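Local coordinates for tail spike protein gp49 (Pseudomonas phage LKA1, PDB 4RU4) that forms the phage tailspike and acts as a lyase on the O-specific polysaccharide of Pseudomonas, probably clearing the way for infection, at residues 219-224 / 245-250. Numbering follows the deposited sequence. Where two conformers were deposited one is given.
Sequences PMNGLL and GVYFAR
Two backbone hydrogen bonds tie L223 to 245-250: L223 N donates to G245 O at 3.0 Å, and L223 O accepts from Y247 N. The second is shorter, 2.8 Å between Y247 N and L223 O, and straighter, at 166°, with the donor almost on the extension of the carbonyl bond. L223 thus spends its own N-H and C=O on the same strand, bracketing V246, the pattern of a parallel beta ladder. L223 O also receives a CA-H...O contact from V246 CA, and L224 CA makes another with Y247 O at 3.4 Å. These pairings join successive coils of the parallel beta-helix, right-handed as in the pectin lyase-like family, where the chain turns its corners at G222 and at G245-V246. M220 and G222 pair with the backbone of A244, continuing the link around the corner, while backbone bonds of N221 with T109 and V111, and of G222 with L112, reach the preceding coil. On one face L224 CD1 lies 3.9 Å from Y247 CB; with CG anti to the backbone N in both residues (chi1 -170° in Y247), the two side chains run alongside each other. N221 OD1 meets the ring edge at CD2 of Y247, 3.7 Å away and in the ring plane, with the amide turned 88° to it, while ND2 bonds to S110 OG. On the other face V246 packs on I256 of strand 254-257, and L223 on V233 of strand 232-234.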
loop_
_atom_site.group_PDB
_atom_site.type_symbol
_atom_site.label_atom_id
_atom_site.label_comp_id
_atom_site.label_asym_id
_atom_site.label_seq_id
_atom_site.Cartn_x
_atom_site.Cartn_y
_atom_site.Cartn_z
ATOM N N PRO B 219 -18.527 20.823 24.808
ATOM C CA PRO B 219 -18.461 19.353 24.916
ATOM C C PRO B 219 -17.027 18.866 24.938
ATOM O O PRO B 219 -16.238 19.438 24.213
ATOM C CB PRO B 219 -19.132 18.877 23.619
ATOM C CG PRO B 219 -20.016 20.051 23.195
ATOM C CD PRO B 219 -19.180 21.244 23.553
ATOM N N MET B 220 -16.692 17.853 25.741
ATOM C CA MET B 220 -15.368 17.242 25.631
ATOM C C MET B 220 -15.229 16.488 24.339
ATOM O O MET B 220 -14.162 16.510 23.726
ATOM C CB MET B 220 -15.094 16.257 26.765
ATOM C CG MET B 220 -15.141 16.887 28.128
ATOM S SD MET B 220 -13.997 16.059 29.237
ATOM C CE MET B 220 -14.573 14.369 29.169
ATOM N N ASN B 221 -16.294 15.780 23.946
ATOM C CA ASN B 221 -16.254 14.965 22.751
ATOM C C ASN B 221 -17.337 15.369 21.794
ATOM O O ASN B 221 -18.436 15.741 22.215
ATOM C CB ASN B 221 -16.514 13.504 23.109
ATOM C CG ASN B 221 -15.606 13.013 24.194
ATOM O OD1 ASN B 221 -14.381 13.078 24.066
ATOM N ND2 ASN B 221 -16.196 12.529 25.289
ATOM N N GLY B 222 -17.052 15.263 20.501
ATOM C CA GLY B 222 -18.098 15.427 19.504
ATOM C C GLY B 222 -18.963 14.191 19.532
ATOM O O GLY B 222 -20.168 14.269 19.776
ATOM N N LEU B 223 -18.355 13.038 19.288
ATOM C CA LEU B 223 -19.059 11.764 19.378
ATOM C C LEU B 223 -18.261 10.816 20.268
ATOM O O LEU B 223 -17.045 10.668 20.074
ATOM C CB LEU B 223 -19.219 11.161 17.986
ATOM C CG LEU B 223 -19.584 9.687 17.865
ATOM C CD1 LEU B 223 -20.948 9.383 18.483
ATOM C CD2 LEU B 223 -19.571 9.320 16.397
ATOM N N LEU B 224 -18.937 10.181 21.233
ATOM C CA LEU B 224 -18.319 9.173 22.099
ATOM C C LEU B 224 -19.060 7.855 21.908
ATOM O O LEU B 224 -20.266 7.819 22.055
ATOM C CB LEU B 224 -18.460 9.563 23.575
ATOM C CG LEU B 224 -18.006 8.461 24.536
ATOM C CD1 LEU B 224 -16.513 8.193 24.419
ATOM C CD2 LEU B 224 -18.389 8.825 25.986
ATOM N N GLY B 245 -12.702 15.127 18.781
ATOM C CA GLY B 245 -13.772 15.145 17.801
ATOM C C GLY B 245 -14.588 13.866 17.885
ATOM O O GLY B 245 -15.794 13.910 18.056
ATOM N N VAL B 246 -13.916 12.719 17.769
ATOM C CA VAL B 246 -14.562 11.408 17.862
ATOM C C VAL B 246 -13.715 10.566 18.813
ATOM O O VAL B 246 -12.503 10.486 18.652
ATOM C CB VAL B 246 -14.621 10.703 16.484
ATOM C CG1 VAL B 246 -15.265 9.329 16.592
ATOM C CG2 VAL B 246 -15.416 11.555 15.494
ATOM N N TYR B 247 -14.359 9.952 19.796
ATOM C CA TYR B 247 -13.651 9.132 20.766
ATOM C C TYR B 247 -14.306 7.770 20.812
ATOM O O TYR B 247 -15.450 7.659 21.232
ATOM C CB TYR B 247 -13.721 9.795 22.146
ATOM C CG TYR B 247 -12.835 9.197 23.232
ATOM C CD1 TYR B 247 -12.413 7.875 23.190
ATOM C CD2 TYR B 247 -12.415 9.975 24.296
ATOM C CE1 TYR B 247 -11.598 7.334 24.191
ATOM C CE2 TYR B 247 -11.602 9.456 25.293
ATOM C CZ TYR B 247 -11.200 8.131 25.235
ATOM O OH TYR B 247 -10.395 7.621 26.236
ATOM N N PHE B 248 -13.566 6.740 20.391
ATOM C CA PHE B 248 -13.980 5.362 20.563
ATOM C C PHE B 248 -13.250 4.807 21.794
ATOM O O PHE B 248 -12.013 4.843 21.852
ATOM C CB PHE B 248 -13.606 4.505 19.343
ATOM C CG PHE B 248 -14.372 4.850 18.081
ATOM C CD1 PHE B 248 -15.703 4.520 17.948
ATOM C CD2 PHE B 248 -13.727 5.453 17.016
ATOM C CE1 PHE B 248 -16.419 4.823 16.781
ATOM C CE2 PHE B 248 -14.419 5.756 15.821
ATOM C CZ PHE B 248 -15.763 5.427 15.703
ATOM N N ALA B 249 -14.006 4.292 22.766
ATOM C CA ALA B 249 -13.405 3.779 24.004
ATOM C C ALA B 249 -13.825 2.321 24.162
ATOM O O ALA B 249 -15.021 2.026 24.165
ATOM C CB ALA B 249 -13.862 4.597 25.214
ATOM N N ARG B 250 -12.854 1.425 24.311
ATOM C CA ARG B 250 -13.168 0.018 24.534
ATOM C C ARG B 250 -14.119 -0.553 23.483
ATOM O O ARG B 250 -15.056 -1.278 23.824
ATOM C CB ARG B 250 -13.771 -0.191 25.941
ATOM C CG ARG B 250 -12.722 -0.341 27.040
ATOM C CD ARG B 250 -13.364 -0.264 28.421
ATOM N NE ARG B 250 -13.845 1.089 28.693
ATOM C CZ ARG B 250 -13.057 2.080 29.088
ATOM N NH1 ARG B 250 -11.753 1.859 29.252
ATOM N NH2 ARG B 250 -13.551 3.291 29.295
#